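Local coordinates for viral macrophage inflammatory protein 2 (PDB 2FHT), which binds a wide range of chemokine receptors, including human CXCR4, and blocks infection by several strains of HIV-1, at residues L20-L25 with M63-V68; V40-K45 with D57-L62; S27-S32 with G47-A52. All blocks are in the same frame, centred on the assembly; numbering follows the deposited sequence.

Contact 1. Residues L20-L25 with M63-V68; sequences LPQVLL and MQQLPV
Gln65, in the last turn of helix 57-65, meets the outstretched side chain of Gln22. The two side chains pass at a slant with their amide planes 24° apart, and Gln22 NE2 comes to 3.2 Å from Gln65 CB. Gln22 reaches this far because its CG lies anti to the backbone N (chi1 176°) and the side chain stays extended as far as the amide. Leu66, the first residue to leave helical geometry, sends both methyl branches against 20-25. Its side chain slides past that of Gln22 in the opposite direction, with Leu66 CD2 3.9 Å from Gln22 NE2 and 3.7 Å from Leu25 O. The other branch, CD1, meets Leu25 CB at 3.8 Å. In the chemokine fold the N-loop ends in a 3-10 turn before the first strand, and here that turn lies beside the end of the C-terminal helix. The turn is closed by Leu24 N to Pro21 O and by Leu25 N to Gln22 O, each bond 2.9 Å long. Gln22 and Leu25 both point their CB toward 63-68. Leu66 packs on Phe42 as well, whereas Leu25 also touches Leu62 and Thr44. Beyond the helix, Pro67 shares a backbone hydrogen bond with Trp28 of strand 25-30.

Contact 2. Residues V40-K45 with D57-L62; sequences VIFLTK and DWVKKL
A buried apolar contact between the central strand of the sheet and the C-terminal helix joins 40-45 to 57-62, the helix-on-sheet packing that defines the chemokine fold. Phe42 carries the strand side of it. With CG anti to its carbonyl carbon and beside the backbone N (chi1 -74°), the ring projects from strand 39-44 toward the helix, where Val59 and Leu62, one turn apart, receive it. Leu62 lies across the ring obliquely: its CD1 makes a CH-pi contact over one face, 4.0 Å from the Phe42 ring centroid and 22° off the ring normal, displaced toward the rim. Leu62 CB comes closer still, 3.3 Å from Phe42 CE2, so the packing is tight against the CE2-CZ side of the ring. Val59 crosses Phe42 at about a right angle, its CB 4.1 Å from Phe42 CE1, while its CG1 sits above the centre of the Trp58 ring. Val59 and Phe42 both touch Ala52 of strand 49-53. Leu20 and Leu66, the latter just after the helix in sequence, also pack on Phe42. At the edge of the ring, in its plane, Val59 O lies 3.8 Å from Phe42 CZ.

Contact 3. Residues S27-S32 with G47-A52; sequences SWYPTS and GRQVCA
Tyr29 and Gln49 meet with their long axes at about a right angle, the phenol reaching from strand 25-30 and the glutamine from strand 49-53. The carboxamide approaches the hydroxyl end of the ring from its edge: Gln49 OE1 lies near the ring plane, 2.7 Å from Tyr29 OH and 4.0 Å from Tyr29 CZ. The two flat groups are strongly inclined to each other, their planes 63° apart, so the amide does not stack on the ring. Behind OE1, Gln49 CD is 3.1 Å from Tyr29 OH and Gln49 NE2 is farther off, at 3.8 Å. Tyr29 has its CG between the backbone N and the carbonyl carbon (chi1 56°), which swings the ring across toward the third strand. Gln49 is fully extended beyond CG and so brings its amide to the phenol. In the three-stranded antiparallel sheet of the chemokine fold these are the two outermost strands, with strand 39-44 between them, and the side chains therefore bridge over a strand instead of joining neighbours. They do so on the face of the sheet turned from the C-terminal helix, where Ile41 touches both of them. Lys10, from the chain just before the paired cysteines, packs on Gln49 and its NZ makes a weak hydrogen bond with Tyr29 OH. Two residues beyond Gln49, Cys51 forms a disulfide with Cys12, tying that same N-terminal region to strand 49-53.

Overall arrangement
The three contacts lie on the two faces of one sheet. Contacts 1 and 2, with centres 5 Å apart, share helix 57-65 and lie on one face. A backbone hydrogen bond from Lys45 N to Leu24 O, 2.6 Å long, links the 3-10 turn of the first to the strand end of the second. Contact 3 occupies the other face, its centre 7 Å from that of contact 2 and 10 Å from that of contact 1. The sheet itself connects contacts 2 and 3 through backbone hydrogen bonds from Phe42 N to Val50 O and from Leu43 N to Ser27 O, both 2.7 Å. Contacts 1 and 3 also touch, with Val68 CG2 3.1 Å from Trp28 CZ2.

Contact 1. Residues L20-L25 with M63-V68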
loop_
_atom_site.group_PDB
_atom_site.type_symbol
_atom_site.label_atom_id
_atom_site.label_comp_id
_atom_site.label_asym_id
_atom_site.label_seq_id
_atom_site.Cartn_x
_atom_site.Cartn_y
_atom_site.Cartn_z
ATOM N N LEU A 20 6.142 -5.000 7.830
ATOM C CA LEU A 20 6.194 -6.100 6.873
ATOM C C LEU A 20 7.615 -6.327 6.419
ATOM O O LEU A 20 8.348 -5.396 6.118
ATOM C CB LEU A 20 5.339 -5.794 5.647
ATOM C CG LEU A 20 3.822 -5.709 5.788
ATOM C CD1 LEU A 20 3.260 -4.868 4.636
ATOM C CD2 LEU A 20 3.210 -7.119 5.822
ATOM N N PRO A 21 8.022 -7.589 6.355
ATOM C CA PRO A 21 9.382 -7.880 5.916
ATOM C C PRO A 21 9.453 -7.795 4.384
ATOM O O PRO A 21 8.697 -8.457 3.668
ATOM C CB PRO A 21 9.606 -9.293 6.452
ATOM C CG PRO A 21 8.232 -9.920 6.324
ATOM C CD PRO A 21 7.316 -8.806 6.800
ATOM N N GLN A 22 10.369 -6.970 3.900
ATOM C CA GLN A 22 10.545 -6.760 2.478
ATOM C C GLN A 22 10.542 -7.997 1.622
ATOM O O GLN A 22 9.987 -7.987 0.529
ATOM C CB GLN A 22 11.834 -5.997 2.201
ATOM C CG GLN A 22 12.099 -5.831 0.707
ATOM C CD GLN A 22 13.274 -4.950 0.412
ATOM O OE1 GLN A 22 14.314 -5.057 1.051
ATOM N NE2 GLN A 22 13.120 -4.068 -0.566
ATOM N N VAL A 23 11.222 -9.038 2.093
ATOM C CA VAL A 23 11.351 -10.300 1.354
ATOM C C VAL A 23 10.020 -10.992 1.070
ATOM O O VAL A 23 9.964 -11.939 0.291
ATOM C CB VAL A 23 12.390 -11.254 2.054
ATOM C CG1 VAL A 23 12.405 -12.644 1.415
ATOM C CG2 VAL A 23 13.792 -10.640 1.972
ATOM N N LEU A 24 8.950 -10.514 1.695
ATOM C CA LEU A 24 7.619 -11.074 1.467
ATOM C C LEU A 24 6.890 -10.286 0.352
ATOM O O LEU A 24 5.996 -10.817 -0.321
ATOM C CB LEU A 24 6.811 -10.991 2.769
ATOM C CG LEU A 24 5.462 -11.716 2.929
ATOM C CD1 LEU A 24 5.659 -13.233 2.837
ATOM C CD2 LEU A 24 4.828 -11.341 4.287
ATOM N N LEU A 25 7.340 -9.042 0.139
ATOM C CA LEU A 25 6.754 -8.077 -0.804
ATOM C C LEU A 25 7.368 -7.905 -2.183
ATOM O O LEU A 25 8.587 -7.898 -2.343
ATOM C CB LEU A 25 6.739 -6.704 -0.155
ATOM C CG LEU A 25 5.907 -6.374 1.089
ATOM C CD1 LEU A 25 5.011 -7.507 1.515
ATOM C CD2 LEU A 25 6.799 -5.923 2.211
ATOM N N MET A 63 8.667 1.867 0.834
ATOM C CA MET A 63 8.323 2.648 -0.337
ATOM C C MET A 63 9.595 3.002 -1.102
ATOM O O MET A 63 9.588 3.046 -2.334
ATOM C CB MET A 63 7.552 3.900 0.071
ATOM C CG MET A 63 6.135 3.612 0.522
ATOM S SD MET A 63 5.375 4.999 1.406
ATOM C CE MET A 63 5.110 6.179 0.127
ATOM N N GLN A 64 10.682 3.225 -0.361
ATOM C CA GLN A 64 11.981 3.543 -0.950
ATOM C C GLN A 64 12.525 2.311 -1.644
ATOM O O GLN A 64 12.867 2.351 -2.819
ATOM C CB GLN A 64 13.006 3.901 0.119
ATOM C CG GLN A 64 12.939 5.273 0.724
ATOM C CD GLN A 64 14.179 5.567 1.571
ATOM O OE1 GLN A 64 14.514 6.718 1.808
ATOM N NE2 GLN A 64 14.898 4.522 1.973
ATOM N N GLN A 65 12.664 1.221 -0.895
ATOM C CA GLN A 65 13.225 -0.001 -1.468
ATOM C C GLN A 65 12.432 -0.786 -2.494
ATOM O O GLN A 65 13.020 -1.506 -3.298
ATOM C CB GLN A 65 13.733 -0.931 -0.374
ATOM C CG GLN A 65 12.858 -1.036 0.828
ATOM C CD GLN A 65 13.569 -1.738 1.974
ATOM O OE1 GLN A 65 13.231 -2.867 2.327
ATOM N NE2 GLN A 65 14.571 -1.068 2.550
ATOM N N LEU A 66 11.103 -0.681 -2.459
ATOM C CA LEU A 66 10.283 -1.415 -3.407
ATOM C C LEU A 66 9.877 -0.539 -4.582
ATOM O O LEU A 66 9.829 0.684 -4.454
ATOM C CB LEU A 66 9.008 -1.925 -2.722
ATOM C CG LEU A 66 9.100 -3.013 -1.647
ATOM C CD1 LEU A 66 7.730 -3.180 -1.031
ATOM C CD2 LEU A 66 9.584 -4.333 -2.226
ATOM N N PRO A 67 9.609 -1.154 -5.755
ATOM C CA PRO A 67 9.191 -0.369 -6.927
ATOM C C PRO A 67 7.662 -0.159 -6.879
ATOM O O PRO A 67 6.941 -0.955 -6.262
ATOM C CB PRO A 67 9.566 -1.282 -8.091
ATOM C CG PRO A 67 9.270 -2.620 -7.532
ATOM C CD PRO A 67 9.855 -2.556 -6.137
ATOM N N VAL A 68 7.191 0.948 -7.445
ATOM C CA VAL A 68 5.756 1.211 -7.502
ATOM C C VAL A 68 5.234 0.395 -8.680
ATOM O O VAL A 68 5.883 0.304 -9.723
ATOM C CB VAL A 68 5.419 2.704 -7.747
ATOM C CG1 VAL A 68 3.979 2.848 -8.199
ATOM C CG2 VAL A 68 5.593 3.483 -6.484
#

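Contact 2. Residues V40-K45 with D57-L62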
loop_
_atom_site.group_PDB
_atom_site.type_symbol
_atom_site.label_atom_id
_atom_site.label_comp_id
_atom_site.label_asym_id
_atom_site.label_seq_id
_atom_site.Cartn_x
_atom_site.Cartn_y
_atom_site.Cartn_z
ATOM N N VAL A 40 -0.947 3.396 1.502
ATOM C CA VAL A 40 -0.266 2.739 0.396
ATOM C C VAL A 40 -0.585 1.263 0.501
ATOM O O VAL A 40 -0.820 0.751 1.593
ATOM C CB VAL A 40 1.282 2.939 0.401
ATOM C CG1 VAL A 40 1.658 4.413 0.158
ATOM C CG2 VAL A 40 1.876 2.428 1.669
ATOM N N ILE A 41 -0.682 0.599 -0.637
ATOM C CA ILE A 41 -0.958 -0.827 -0.654
ATOM C C ILE A 41 0.286 -1.609 -1.090
ATOM O O ILE A 41 0.845 -1.347 -2.156
ATOM C CB ILE A 41 -2.124 -1.158 -1.619
ATOM C CG1 ILE A 41 -3.404 -0.442 -1.163
ATOM C CG2 ILE A 41 -2.326 -2.662 -1.704
ATOM C CD1 ILE A 41 -4.538 -0.388 -2.223
ATOM N N PHE A 42 0.759 -2.512 -0.234
ATOM C CA PHE A 42 1.903 -3.348 -0.579
ATOM C C PHE A 42 1.389 -4.616 -1.238
ATOM O O PHE A 42 0.350 -5.147 -0.840
ATOM C CB PHE A 42 2.738 -3.714 0.660
ATOM C CG PHE A 42 3.557 -2.580 1.192
ATOM C CD1 PHE A 42 3.157 -1.896 2.333
ATOM C CD2 PHE A 42 4.686 -2.135 0.499
ATOM C CE1 PHE A 42 3.867 -0.793 2.773
ATOM C CE2 PHE A 42 5.400 -1.032 0.931
ATOM C CZ PHE A 42 4.993 -0.351 2.065
ATOM N N LEU A 43 2.044 -5.035 -2.312
ATOM C CA LEU A 43 1.670 -6.257 -2.994
ATOM C C LEU A 43 2.678 -7.278 -2.546
ATOM O O LEU A 43 3.880 -7.037 -2.627
ATOM C CB LEU A 43 1.726 -6.083 -4.512
ATOM C CG LEU A 43 0.594 -5.220 -5.074
ATOM C CD1 LEU A 43 0.844 -4.917 -6.532
ATOM C CD2 LEU A 43 -0.736 -5.960 -4.912
ATOM N N THR A 44 2.207 -8.368 -1.960
ATOM C CA THR A 44 3.128 -9.398 -1.498
ATOM C C THR A 44 3.460 -10.330 -2.649
ATOM O O THR A 44 2.795 -10.292 -3.701
ATOM C CB THR A 44 2.571 -10.182 -0.271
ATOM O OG1 THR A 44 1.474 -11.026 -0.658
ATOM C CG2 THR A 44 2.104 -9.185 0.821
ATOM N N LYS A 45 4.559 -11.068 -2.508
ATOM C CA LYS A 45 4.975 -12.015 -3.538
ATOM C C LYS A 45 3.909 -13.109 -3.635
ATOM O O LYS A 45 3.641 -13.633 -4.706
ATOM C CB LYS A 45 6.345 -12.598 -3.191
ATOM C CG LYS A 45 7.469 -11.564 -3.162
ATOM C CD LYS A 45 8.786 -12.150 -2.636
ATOM C CE LYS A 45 9.890 -11.096 -2.665
ATOM N NZ LYS A 45 11.121 -11.449 -1.900
ATOM N N ASP A 57 7.618 5.207 9.561
ATOM C CA ASP A 57 8.955 5.101 9.011
ATOM C C ASP A 57 9.227 3.802 8.290
ATOM O O ASP A 57 9.891 3.813 7.258
ATOM C CB ASP A 57 9.999 5.319 10.097
ATOM C CG ASP A 57 9.935 6.707 10.678
ATOM O OD1 ASP A 57 10.079 6.833 11.915
ATOM O OD2 ASP A 57 9.728 7.669 9.900
ATOM N N TRP A 58 8.761 2.683 8.836
ATOM C CA TRP A 58 9.011 1.424 8.168
ATOM C C TRP A 58 8.343 1.379 6.794
ATOM O O TRP A 58 8.913 0.846 5.857
ATOM C CB TRP A 58 8.628 0.204 9.036
ATOM C CG TRP A 58 7.151 -0.024 9.326
ATOM C CD1 TRP A 58 6.469 0.396 10.430
ATOM C CD2 TRP A 58 6.227 -0.844 8.571
ATOM N NE1 TRP A 58 5.190 -0.126 10.428
ATOM C CE2 TRP A 58 5.013 -0.886 9.301
ATOM C CE3 TRP A 58 6.303 -1.546 7.356
ATOM C CZ2 TRP A 58 3.894 -1.606 8.862
ATOM C CZ3 TRP A 58 5.192 -2.258 6.917
ATOM C CH2 TRP A 58 4.001 -2.280 7.674
ATOM N N VAL A 59 7.163 1.987 6.658
ATOM C CA VAL A 59 6.493 1.926 5.367
ATOM C C VAL A 59 7.165 2.818 4.346
ATOM O O VAL A 59 7.235 2.461 3.175
ATOM C CB VAL A 59 4.961 2.203 5.419
ATOM C CG1 VAL A 59 4.325 1.499 6.581
ATOM C CG2 VAL A 59 4.683 3.642 5.429
ATOM N N LYS A 60 7.649 3.972 4.787
ATOM C CA LYS A 60 8.327 4.908 3.896
ATOM C C LYS A 60 9.631 4.291 3.418
ATOM O O LYS A 60 10.093 4.559 2.316
ATOM C CB LYS A 60 8.548 6.241 4.611
ATOM C CG LYS A 60 7.229 6.863 5.037
ATOM C CD LYS A 60 7.322 8.347 5.287
ATOM C CE LYS A 60 7.743 8.632 6.691
ATOM N NZ LYS A 60 7.633 10.081 6.939
ATOM N N LYS A 61 10.152 3.390 4.244
ATOM C CA LYS A 61 11.371 2.639 3.985
ATOM C C LYS A 61 11.054 1.635 2.889
ATOM O O LYS A 61 11.803 1.474 1.926
ATOM C CB LYS A 61 11.769 1.875 5.255
ATOM C CG LYS A 61 13.208 2.037 5.682
ATOM C CD LYS A 61 13.400 1.398 7.045
ATOM C CE LYS A 61 12.490 2.033 8.093
ATOM N NZ LYS A 61 12.551 1.335 9.412
ATOM N N LEU A 62 9.953 0.920 3.054
ATOM C CA LEU A 62 9.563 -0.048 2.038
ATOM C C LEU A 62 9.241 0.673 0.729
ATOM O O LEU A 62 9.452 0.131 -0.346
ATOM C CB LEU A 62 8.345 -0.856 2.502
ATOM C CG LEU A 62 8.611 -1.963 3.537
ATOM C CD1 LEU A 62 7.305 -2.523 4.069
ATOM C CD2 LEU A 62 9.469 -3.057 2.891
#

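Contact 3. Residues S27-S32 with G47-A52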
loop_
_atom_site.group_PDB
_atom_site.type_symbol
_atom_site.label_atom_id
_atom_site.label_comp_id
_atom_site.label_asym_id
_atom_site.label_seq_id
_atom_site.Cartn_x
_atom_site.Cartn_y
_atom_site.Cartn_z
ATOM N N SER A 27 5.924 -5.178 -4.617
ATOM C CA SER A 27 5.822 -3.773 -5.012
ATOM C C SER A 27 4.748 -3.080 -4.203
ATOM O O SER A 27 4.180 -3.657 -3.273
ATOM C CB SER A 27 5.443 -3.670 -6.495
ATOM O OG SER A 27 4.197 -4.313 -6.748
ATOM N N TRP A 28 4.451 -1.837 -4.554
ATOM C CA TRP A 28 3.411 -1.109 -3.838
ATOM C C TRP A 28 2.775 -0.076 -4.762
ATOM O O TRP A 28 3.315 0.227 -5.828
ATOM C CB TRP A 28 3.996 -0.396 -2.607
ATOM C CG TRP A 28 4.976 0.722 -2.941
ATOM C CD1 TRP A 28 6.308 0.593 -3.226
ATOM C CD2 TRP A 28 4.691 2.120 -3.015
ATOM N NE1 TRP A 28 6.862 1.820 -3.469
ATOM C CE2 TRP A 28 5.898 2.775 -3.340
ATOM C CE3 TRP A 28 3.527 2.883 -2.834
ATOM C CZ2 TRP A 28 5.974 4.161 -3.495
ATOM C CZ3 TRP A 28 3.605 4.253 -2.991
ATOM C CH2 TRP A 28 4.822 4.882 -3.313
ATOM N N TYR A 29 1.616 0.446 -4.363
ATOM C CA TYR A 29 0.955 1.484 -5.137
ATOM C C TYR A 29 0.165 2.337 -4.167
ATOM O O TYR A 29 -0.281 1.838 -3.125
ATOM C CB TYR A 29 0.082 0.901 -6.246
ATOM C CG TYR A 29 -0.963 -0.078 -5.796
ATOM C CD1 TYR A 29 -0.687 -1.444 -5.737
ATOM C CD2 TYR A 29 -2.253 0.345 -5.503
ATOM C CE1 TYR A 29 -1.678 -2.371 -5.404
ATOM C CE2 TYR A 29 -3.248 -0.564 -5.177
ATOM C CZ TYR A 29 -2.960 -1.920 -5.129
ATOM O OH TYR A 29 -3.964 -2.814 -4.824
ATOM N N PRO A 30 0.099 3.659 -4.421
ATOM C CA PRO A 30 -0.644 4.568 -3.539
ATOM C C PRO A 30 -2.124 4.464 -3.792
ATOM O O PRO A 30 -2.535 3.969 -4.833
ATOM C CB PRO A 30 -0.120 5.951 -3.940
ATOM C CG PRO A 30 0.163 5.800 -5.390
ATOM C CD PRO A 30 0.707 4.388 -5.556
ATOM N N THR A 31 -2.913 4.804 -2.785
ATOM C CA THR A 31 -4.364 4.826 -2.936
ATOM C C THR A 31 -4.702 6.239 -3.450
ATOM O O THR A 31 -3.827 7.130 -3.523
ATOM C CB THR A 31 -5.123 4.555 -1.610
ATOM O OG1 THR A 31 -4.654 5.427 -0.590
ATOM C CG2 THR A 31 -4.928 3.147 -1.166
ATOM N N SER A 32 -5.942 6.430 -3.875
ATOM C CA SER A 32 -6.371 7.726 -4.375
ATOM C C SER A 32 -6.181 8.773 -3.296
ATOM O O SER A 32 -6.409 8.496 -2.126
ATOM C CB SER A 32 -7.849 7.650 -4.776
ATOM O OG SER A 32 -8.403 8.943 -4.969
ATOM N N GLY A 47 0.894 -12.654 -3.502
ATOM C CA GLY A 47 -0.222 -12.109 -4.259
ATOM C C GLY A 47 -1.094 -11.137 -3.478
ATOM O O GLY A 47 -1.850 -10.349 -4.067
ATOM N N ARG A 48 -0.995 -11.199 -2.152
ATOM C CA ARG A 48 -1.775 -10.352 -1.254
ATOM C C ARG A 48 -1.611 -8.828 -1.417
ATOM O O ARG A 48 -0.610 -8.354 -1.943
ATOM C CB ARG A 48 -1.494 -10.761 0.196
ATOM C CG ARG A 48 -2.290 -11.959 0.699
ATOM C CD ARG A 48 -2.207 -13.172 -0.230
ATOM N NE ARG A 48 -3.012 -13.044 -1.446
ATOM C CZ ARG A 48 -4.222 -13.575 -1.621
ATOM N NH1 ARG A 48 -4.796 -14.289 -0.659
ATOM N NH2 ARG A 48 -4.872 -13.373 -2.758
ATOM N N GLN A 49 -2.659 -8.092 -1.035
ATOM C CA GLN A 49 -2.698 -6.621 -1.056
ATOM C C GLN A 49 -2.788 -6.170 0.404
ATOM O O GLN A 49 -3.806 -6.412 1.057
ATOM C CB GLN A 49 -3.946 -6.121 -1.792
ATOM C CG GLN A 49 -3.820 -6.067 -3.298
ATOM C CD GLN A 49 -5.070 -5.541 -3.972
ATOM O OE1 GLN A 49 -5.603 -4.502 -3.594
ATOM N NE2 GLN A 49 -5.575 -6.290 -4.950
ATOM N N VAL A 50 -1.750 -5.509 0.913
ATOM C CA VAL A 50 -1.738 -5.059 2.315
ATOM C C VAL A 50 -1.692 -3.529 2.453
ATOM O O VAL A 50 -0.826 -2.861 1.899
ATOM C CB VAL A 50 -0.556 -5.701 3.114
ATOM C CG1 VAL A 50 -0.671 -5.395 4.587
ATOM C CG2 VAL A 50 -0.521 -7.191 2.899
ATOM N N CYS A 51 -2.645 -2.994 3.202
ATOM C CA CYS A 51 -2.753 -1.561 3.462
ATOM C C CYS A 51 -1.773 -1.102 4.520
ATOM O O CYS A 51 -1.682 -1.716 5.594
ATOM C CB CYS A 51 -4.161 -1.238 3.949
ATOM S SG CYS A 51 -5.294 -0.897 2.596
ATOM N N ALA A 52 -1.088 0.005 4.258
ATOM C CA ALA A 52 -0.124 0.506 5.211
ATOM C C ALA A 52 -0.198 2.018 5.366
ATOM O O ALA A 52 -0.607 2.725 4.455
ATOM C CB ALA A 52 1.286 0.057 4.817
#